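Local structure of pseudoaglycone deacetylase Dbv21 (Actinoplanes teichomyceticus, 3DFI) at residues A[76-81]-A[224-229]; A[61-66]-A[229-234]. The protein is a zinc-binding hydrolase that probably removes the acetyl group from the sugar of a pseudoaglycone during biosynthesis of the lipoglycopeptide antibiotic A40926. All coordinates share one frame; numbering follows the deposited sequence.

Contact 1: A[76-81]-A[224-229]; sequences RNEDIA and KHYATQ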
ATOM      1  N   ARG A  76      10.990   4.900  -7.158  1.00 47.51           N
ATOM      2  CA  ARG A  76      11.070   3.470  -7.486  1.00 47.52           C
ATOM      3  C   ARG A  76      12.300   2.848  -6.815  1.00 48.29           C
ATOM      4  O   ARG A  76      12.239   1.713  -6.328  1.00 48.28           O
ATOM      5  CB  ARG A  76      11.081   3.243  -8.994  1.00 47.58           C
ATOM      6  CG  ARG A  76       9.714   3.389  -9.645  1.00 45.48           C
ATOM      7  CD  ARG A  76       9.732   2.918 -11.095  1.00 46.53           C
ATOM      8  NE  ARG A  76      10.729   3.617 -11.924  1.00 48.02           N
ATOM      9  CZ  ARG A  76      10.496   4.754 -12.576  1.00 48.75           C
ATOM     10  NH1 ARG A  76       9.314   5.368 -12.476  1.00 51.56           N
ATOM     11  NH2 ARG A  76      11.434   5.278 -13.334  1.00 49.01           N
ATOM     12  N   ASN A  77      13.399   3.604  -6.771  1.00 47.93           N
ATOM     13  CA  ASN A  77      14.610   3.162  -6.066  1.00 48.77           C
ATOM     14  C   ASN A  77      14.401   3.047  -4.562  1.00 48.06           C
ATOM     15  O   ASN A  77      14.919   2.130  -3.919  1.00 48.12           O
ATOM     16  CB  ASN A  77      15.801   4.091  -6.361  1.00 47.76           C
ATOM     17  CG  ASN A  77      16.386   3.883  -7.760  1.00 50.91           C
ATOM     18  OD1 ASN A  77      16.510   2.749  -8.253  1.00 49.33           O
ATOM     19  ND2 ASN A  77      16.786   4.985  -8.390  1.00 50.02           N
ATOM     20  N   GLU A  78      13.668   3.998  -3.992  1.00 48.34           N
ATOM     21  CA  GLU A  78      13.291   3.914  -2.581  1.00 48.44           C
ATOM     22  C   GLU A  78      12.483   2.639  -2.290  1.00 48.70           C
ATOM     23  O   GLU A  78      12.729   1.939  -1.290  1.00 48.95           O
ATOM     24  CB  GLU A  78      12.483   5.145  -2.168  1.00 48.71           C
ATOM     25  CG  GLU A  78      13.310   6.475  -2.135  1.00 48.39           C
ATOM     26  CD  GLU A  78      12.469   7.649  -1.645  1.00 48.90           C
ATOM     27  OE1 GLU A  78      11.205   7.565  -1.685  1.00 45.19           O
ATOM     28  OE2 GLU A  78      13.071   8.647  -1.186  1.00 45.01           O
ATOM     29  N   ASP A  79      11.506   2.368  -3.152  1.00 48.23           N
ATOM     30  CA  ASP A  79      10.638   1.200  -3.030  1.00 49.15           C
ATOM     31  C   ASP A  79      11.453  -0.101  -3.095  1.00 49.44           C
ATOM     32  O   ASP A  79      11.251  -0.994  -2.285  1.00 49.55           O
ATOM     33  CB  ASP A  79       9.557   1.246  -4.125  1.00 48.02           C
ATOM     34  CG  ASP A  79       8.502   0.161  -3.963  1.00 51.06           C
ATOM     35  OD1 ASP A  79       7.822   0.120  -2.913  1.00 53.23           O
ATOM     36  OD2 ASP A  79       8.335  -0.626  -4.910  1.00 52.68           O
ATOM     37  N   ILE A  80      12.400  -0.189  -4.032  1.00 50.54           N
ATOM     38  CA  ILE A  80      13.272  -1.373  -4.143  1.00 51.11           C
ATOM     39  C   ILE A  80      14.093  -1.605  -2.850  1.00 51.75           C
ATOM     40  O   ILE A  80      14.104  -2.723  -2.311  1.00 52.09           O
ATOM     41  CB  ILE A  80      14.154  -1.283  -5.410  1.00 51.40           C
ATOM     42  CG1 ILE A  80      13.264  -1.387  -6.665  1.00 50.67           C
ATOM     43  CG2 ILE A  80      15.305  -2.319  -5.403  1.00 50.92           C
ATOM     44  CD1 ILE A  80      13.911  -0.856  -7.984  1.00 51.09           C
ATOM     45  N   ALA A  81      14.739  -0.553  -2.347  1.00 51.38           N
ATOM     46  CA  ALA A  81      15.516  -0.617  -1.092  1.00 51.11           C
ATOM     47  C   ALA A  81      14.665  -1.112   0.087  1.00 50.91           C
ATOM     48  O   ALA A  81      15.056  -2.042   0.807  1.00 51.10           O
ATOM     49  CB  ALA A  81      16.133   0.758  -0.771  1.00 50.28           C
ATOM     50  N   LYS A 224      12.160   3.776   6.536  1.00 49.49           N
ATOM     51  CA  LYS A 224      13.217   4.795   6.431  1.00 49.43           C
ATOM     52  C   LYS A 224      13.676   5.007   4.990  1.00 49.51           C
ATOM     53  O   LYS A 224      14.126   6.099   4.638  1.00 49.04           O
ATOM     54  CB  LYS A 224      14.416   4.429   7.303  1.00 49.57           C
ATOM     55  CG  LYS A 224      14.110   4.414   8.788  1.00 50.09           C
ATOM     56  CD  LYS A 224      15.315   3.977   9.603  1.00 49.48           C
ATOM     57  CE  LYS A 224      14.930   3.754  11.062  1.00 49.52           C
ATOM     58  NZ  LYS A 224      16.131   3.530  11.916  1.00 51.31           N
ATOM     59  N   HIS A 225      13.529   3.981   4.146  1.00 49.60           N
ATOM     60  CA  HIS A 225      13.965   4.099   2.759  1.00 50.06           C
ATOM     61  C   HIS A 225      13.143   5.063   1.907  1.00 49.98           C
ATOM     62  O   HIS A 225      13.678   5.665   0.982  1.00 49.71           O
ATOM     63  CB  HIS A 225      14.128   2.741   2.093  1.00 49.99           C
ATOM     64  CG  HIS A 225      15.409   2.070   2.461  1.00 51.35           C
ATOM     65  ND1 HIS A 225      16.639   2.590   2.113  1.00 51.02           N
ATOM     66  CD2 HIS A 225      15.661   0.946   3.174  1.00 52.59           C
ATOM     67  CE1 HIS A 225      17.595   1.809   2.584  1.00 51.82           C
ATOM     68  NE2 HIS A 225      17.031   0.808   3.239  1.00 53.48           N
ATOM     69  N   TYR A 226      11.874   5.257   2.257  1.00 49.75           N
ATOM     70  CA  TYR A 226      11.022   6.204   1.524  1.00 49.36           C
ATOM     71  C   TYR A 226      11.221   7.630   2.045  1.00 48.89           C
ATOM     72  O   TYR A 226      10.280   8.253   2.545  1.00 48.35           O
ATOM     73  CB  TYR A 226       9.559   5.826   1.659  1.00 49.26           C
ATOM     74  CG  TYR A 226       9.207   4.476   1.117  1.00 48.26           C
ATOM     75  CD1 TYR A 226       9.048   4.272  -0.254  1.00 50.60           C
ATOM     76  CD2 TYR A 226       8.993   3.398   1.977  1.00 49.78           C
ATOM     77  CE1 TYR A 226       8.695   2.999  -0.776  1.00 48.54           C
ATOM     78  CE2 TYR A 226       8.628   2.121   1.472  1.00 51.36           C
ATOM     79  CZ  TYR A 226       8.482   1.931   0.094  1.00 50.14           C
ATOM     80  OH  TYR A 226       8.117   0.679  -0.414  1.00 49.52           O
ATOM     81  N   ALA A 227      12.424   8.155   1.854  1.00 48.24           N
ATOM     82  CA  ALA A 227      12.871   9.373   2.534  1.00 48.26           C
ATOM     83  C   ALA A 227      12.139  10.571   1.970  1.00 48.53           C
ATOM     84  O   ALA A 227      11.963  11.595   2.630  1.00 48.22           O
ATOM     85  CB  ALA A 227      14.353   9.544   2.307  1.00 48.68           C
ATOM     86  N   THR A 228      11.805  10.455   0.695  1.00 48.18           N
ATOM     87  CA  THR A 228      11.046  11.456  -0.028  1.00 49.43           C
ATOM     88  C   THR A 228       9.680  11.709   0.672  1.00 49.40           C
ATOM     89  O   THR A 228       9.358  12.843   1.010  1.00 48.82           O
ATOM     90  CB  THR A 228      10.923  10.970  -1.505  1.00 50.56           C
ATOM     91  OG1 THR A 228      10.871  12.072  -2.406  1.00 56.08           O
ATOM     92  CG2 THR A 228       9.815  10.012  -1.711  1.00 46.09           C
ATOM     93  N   GLN A 229       8.934  10.628   0.924  1.00 49.27           N
ATOM     94  CA  GLN A 229       7.624  10.652   1.565  1.00 50.30           C
ATOM     95  C   GLN A 229       7.733  10.932   3.059  1.00 50.28           C
ATOM     96  O   GLN A 229       6.962  11.736   3.608  1.00 50.88           O
ATOM     97  CB  GLN A 229       6.875   9.327   1.331  1.00 49.63           C
ATOM     98  CG  GLN A 229       6.631   8.987  -0.153  1.00 52.18           C
ATOM     99  CD  GLN A 229       6.214  10.191  -0.987  1.00 54.58           C
ATOM    100  OE1 GLN A 229       7.016  10.730  -1.761  1.00 54.34           O
ATOM    101  NE2 GLN A 229       4.975  10.644  -0.809  1.00 52.90           N
TER
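Two carboxylates on consecutive residues, Glu78 and Asp79, reach from helix 71-86 to the segment 224-229, and each accepts a hydrogen bond from it. The Glu78 chain runs extended beyond CG, with CG anti to its own carbonyl carbon (chi1 -69°), which carries the carboxylate to the first turn of helix 227-233. There Glu78 OE2 accepts from Thr228 N at 2.9 Å, on its syn side and with an N-H...O angle of 154°. That bond places the carboxylate at the start of the helix, whose dipole would tend to stabilise its charge; Ala227 N lies 3.1 Å from the same Glu78 OE2. Tyr226, just before that helix, is the centre of an inverse gamma turn, with a weak bond from Ala227 N back to His225 O. Its phenol lies alongside the Asp79 side chain, and Tyr226 OH donates to Asp79 OD1 at 2.6 Å, on the anti side. The Tyr226 side chain lies about 8 Å from those of the zinc ligands His16 and Asp19, close to the metal site. Asp79 CG is anti to the backbone N (chi1 -173°), which swings the carboxylate round to the phenol; Asp79 OD2 bonds His92 NE2 of strand 89-92, so both oxygens of this buried group are satisfied. Farther along the helix, Ala81 CB rests over a face of the His225 imidazole, a CH-pi contact 3.6 Å from the ring centroid.

Contact 2: A[61-66]-A[229-234]; sequences ARWGLS and QLSVLD
The last turn of helix 54-63 comes up against helix 227-233, with Trp63 and Ser231 nearest each other, their CA atoms 5.9 Å apart. Directly after Trp63 the first helix stops in a Schellman motif at Gly64, whose positive phi (90°) turns the chain away; one of its bonds runs from Gly64 N to Ala61 O. Trp63 holds the middle of the contact. Gln229 sets its amide oxygen OE1 over one face of the indole, toward the rim, with Gln229 OE1 3.3 Å from Trp63 CE2. The amide does not lie flat on the ring: the two planes are 75° apart, and the group stands almost upright on its O-N edge, with OE1 over CE2 and NE2 projecting beyond the rim, between NE1 and CZ2. A bend at chi2 of Gln229 (-41°) brings the amide back to the tryptophan, although its CB sets off away from the other segment. At the edge of the indole, near its plane, stand Ser231 OG and a methyl of Val232, whose CG2 is 4.3 Å from Trp63 CD1. The same Val232 CG2 also lies 4.3 Å from Arg62 CD, so the valine meets both the indole edge and the aliphatic part of the arginine. Ser231 OG is 3.1 Å from Arg62 O, at the end of helix 54-63, but it also bonds Thr228 O one turn back in its own helix. Its single proton has two carbonyls to choose between. With that link unsettled and the remainder made of an amide oxygen over the indole and methyl contacts, the two helices meet here chiefly through van der Waals contact, at the surface of the protein and with little polar commitment.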
ATOM      1  N   ALA A  61       9.940  19.728  -4.650  1.00 54.28           N
ATOM      2  CA  ALA A  61      10.641  20.594  -3.692  1.00 53.93           C
ATOM      3  C   ALA A  61      10.362  20.219  -2.235  1.00 53.82           C
ATOM      4  O   ALA A  61      11.279  20.239  -1.415  1.00 54.04           O
ATOM      5  CB  ALA A  61      10.324  22.074  -3.944  1.00 53.48           C
ATOM      6  N   ARG A  62       9.108  19.882  -1.928  1.00 54.00           N
ATOM      7  CA  ARG A  62       8.702  19.395  -0.602  1.00 54.88           C
ATOM      8  C   ARG A  62       9.313  18.042  -0.213  1.00 54.02           C
ATOM      9  O   ARG A  62       9.455  17.732   0.984  1.00 53.78           O
ATOM     10  CB  ARG A  62       7.171  19.301  -0.495  1.00 54.88           C
ATOM     11  CG  ARG A  62       6.612  19.966   0.781  1.00 57.09           C
ATOM     12  CD  ARG A  62       5.105  19.762   0.997  1.00 57.86           C
ATOM     13  NE  ARG A  62       4.367  19.391  -0.220  1.00 64.80           N
ATOM     14  CZ  ARG A  62       3.195  19.915  -0.592  1.00 66.44           C
ATOM     15  NH1 ARG A  62       2.616  20.863   0.136  1.00 67.16           N
ATOM     16  NH2 ARG A  62       2.607  19.504  -1.712  1.00 66.97           N
ATOM     17  N   TRP A  63       9.643  17.228  -1.213  1.00 53.00           N
ATOM     18  CA  TRP A  63      10.326  15.963  -0.962  1.00 52.04           C
ATOM     19  C   TRP A  63      11.850  16.150  -0.879  1.00 51.90           C
ATOM     20  O   TRP A  63      12.575  15.219  -0.537  1.00 52.93           O
ATOM     21  CB  TRP A  63       9.982  14.955  -2.040  1.00 52.51           C
ATOM     22  CG  TRP A  63       8.530  14.589  -2.077  1.00 52.02           C
ATOM     23  CD1 TRP A  63       7.626  14.682  -1.052  1.00 52.50           C
ATOM     24  CD2 TRP A  63       7.821  14.039  -3.188  1.00 52.82           C
ATOM     25  NE1 TRP A  63       6.393  14.243  -1.468  1.00 53.47           N
ATOM     26  CE2 TRP A  63       6.487  13.833  -2.773  1.00 53.54           C
ATOM     27  CE3 TRP A  63       8.184  13.689  -4.488  1.00 51.93           C
ATOM     28  CZ2 TRP A  63       5.516  13.316  -3.616  1.00 53.16           C
ATOM     29  CZ3 TRP A  63       7.203  13.162  -5.330  1.00 51.87           C
ATOM     30  CH2 TRP A  63       5.894  12.991  -4.890  1.00 52.05           C
ATOM     31  N   GLY A  64      12.326  17.351  -1.183  1.00 49.82           N
ATOM     32  CA  GLY A  64      13.754  17.650  -1.107  1.00 48.89           C
ATOM     33  C   GLY A  64      14.516  17.393  -2.395  1.00 47.91           C
ATOM     34  O   GLY A  64      15.753  17.309  -2.377  1.00 47.18           O
ATOM     35  N   LEU A  65      13.775  17.296  -3.504  1.00 46.63           N
ATOM     36  CA  LEU A  65      14.332  17.023  -4.839  1.00 46.43           C
ATOM     37  C   LEU A  65      14.540  18.309  -5.641  1.00 46.21           C
ATOM     38  O   LEU A  65      13.775  19.258  -5.502  1.00 47.26           O
ATOM     39  CB  LEU A  65      13.417  16.062  -5.635  1.00 45.77           C
ATOM     40  CG  LEU A  65      13.028  14.728  -4.979  1.00 47.11           C
ATOM     41  CD1 LEU A  65      12.088  13.939  -5.863  1.00 45.82           C
ATOM     42  CD2 LEU A  65      14.267  13.896  -4.643  1.00 47.32           C
ATOM     43  N   SER A  66      15.588  18.337  -6.462  1.00 45.58           N
ATOM     44  CA  SER A  66      15.970  19.520  -7.276  1.00 44.80           C
ATOM     45  C   SER A  66      15.329  19.382  -8.683  1.00 44.64           C
ATOM     46  O   SER A  66      15.010  18.267  -9.083  1.00 44.45           O
ATOM     47  CB  SER A  66      17.475  19.610  -7.371  1.00 42.91           C
ATOM     48  N   GLN A 229       8.934  10.628   0.924  1.00 49.27           N
ATOM     49  CA  GLN A 229       7.624  10.652   1.565  1.00 50.30           C
ATOM     50  C   GLN A 229       7.733  10.932   3.059  1.00 50.28           C
ATOM     51  O   GLN A 229       6.962  11.736   3.608  1.00 50.88           O
ATOM     52  CB  GLN A 229       6.875   9.327   1.331  1.00 49.63           C
ATOM     53  CG  GLN A 229       6.631   8.987  -0.153  1.00 52.18           C
ATOM     54  CD  GLN A 229       6.214  10.191  -0.987  1.00 54.58           C
ATOM     55  OE1 GLN A 229       7.016  10.730  -1.761  1.00 54.34           O
ATOM     56  NE2 GLN A 229       4.975  10.644  -0.809  1.00 52.90           N
ATOM     57  N   LEU A 230       8.693  10.292   3.724  1.00 50.53           N
ATOM     58  CA  LEU A 230       8.922  10.592   5.145  1.00 50.98           C
ATOM     59  C   LEU A 230       9.401  12.000   5.423  1.00 50.65           C
ATOM     60  O   LEU A 230       9.344  12.461   6.576  1.00 49.81           O
ATOM     61  CB  LEU A 230       9.798   9.538   5.833  1.00 51.51           C
ATOM     62  CG  LEU A 230       8.950   8.349   6.356  1.00 52.19           C
ATOM     63  CD1 LEU A 230       8.105   7.674   5.267  1.00 53.36           C
ATOM     64  CD2 LEU A 230       9.808   7.317   7.068  1.00 53.45           C
ATOM     65  N   SER A 231       9.838  12.722   4.389  1.00 50.66           N
ATOM     66  CA  SER A 231      10.176  14.125   4.641  1.00 51.69           C
ATOM     67  C   SER A 231       8.912  14.954   4.998  1.00 51.49           C
ATOM     68  O   SER A 231       9.017  16.024   5.606  1.00 50.36           O
ATOM     69  CB  SER A 231      11.040  14.754   3.531  1.00 51.64           C
ATOM     70  OG  SER A 231      10.281  15.103   2.407  1.00 54.96           O
ATOM     71  N   VAL A 232       7.734  14.422   4.633  1.00 51.62           N
ATOM     72  CA  VAL A 232       6.430  14.970   5.057  1.00 51.85           C
ATOM     73  C   VAL A 232       5.829  14.156   6.216  1.00 51.31           C
ATOM     74  O   VAL A 232       5.447  14.712   7.231  1.00 51.72           O
ATOM     75  CB  VAL A 232       5.398  15.035   3.870  1.00 52.06           C
ATOM     76  CG1 VAL A 232       4.027  15.574   4.351  1.00 52.29           C
ATOM     77  CG2 VAL A 232       5.926  15.919   2.744  1.00 52.13           C
ATOM     78  N   LEU A 233       5.745  12.839   6.049  1.00 51.16           N
ATOM     79  CA  LEU A 233       5.087  11.962   7.023  1.00 50.63           C
ATOM     80  C   LEU A 233       5.843  11.865   8.354  1.00 50.69           C
ATOM     81  O   LEU A 233       5.234  11.619   9.401  1.00 50.68           O
ATOM     82  CB  LEU A 233       4.844  10.565   6.430  1.00 50.18           C
ATOM     83  CG  LEU A 233       3.874  10.499   5.241  1.00 49.95           C
ATOM     84  CD1 LEU A 233       3.811   9.060   4.663  1.00 50.68           C
ATOM     85  CD2 LEU A 233       2.458  11.003   5.631  1.00 48.87           C
ATOM     86  N   ASP A 234       7.161  12.061   8.307  1.00 50.12           N
ATOM     87  CA  ASP A 234       8.001  12.100   9.516  1.00 49.70           C
ATOM     88  C   ASP A 234       8.786  13.416   9.565  1.00 49.85           C
ATOM     89  O   ASP A 234       9.958  13.472   9.977  1.00 48.48           O
ATOM     90  CB  ASP A 234       8.923  10.866   9.609  1.00 49.54           C
ATOM     91  CG  ASP A 234       9.579  10.712  10.995  1.00 50.30           C
ATOM     92  OD1 ASP A 234      10.780  10.442  11.091  1.00 52.62           O
ATOM     93  OD2 ASP A 234       8.793  10.890  12.068  1.00 45.96           O
TER

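How the contacts relate
Contacts 1 and 2 lie 11 Å apart, centre to centre, and both use helix 227-233. Contact 1 takes its start and the turn before it, contact 2 the rest; Gln229 belongs to both segments but does its touching in contact 2. Contact 2 pairs this helix with helix 54-63 and contact 1 with the next helix, 71-86; since 76-81 follows 61-66 and 224-229 leads into 229-234, contact 1 is nested inside the loop that contact 2 closes. Thr228 OG1 touches Trp63 CB at 3.0 Å, making the two contacts continuous. Together they tie a late part of the chain to two early helices near the zinc ion, about 7 Å from the Gln229 side chain.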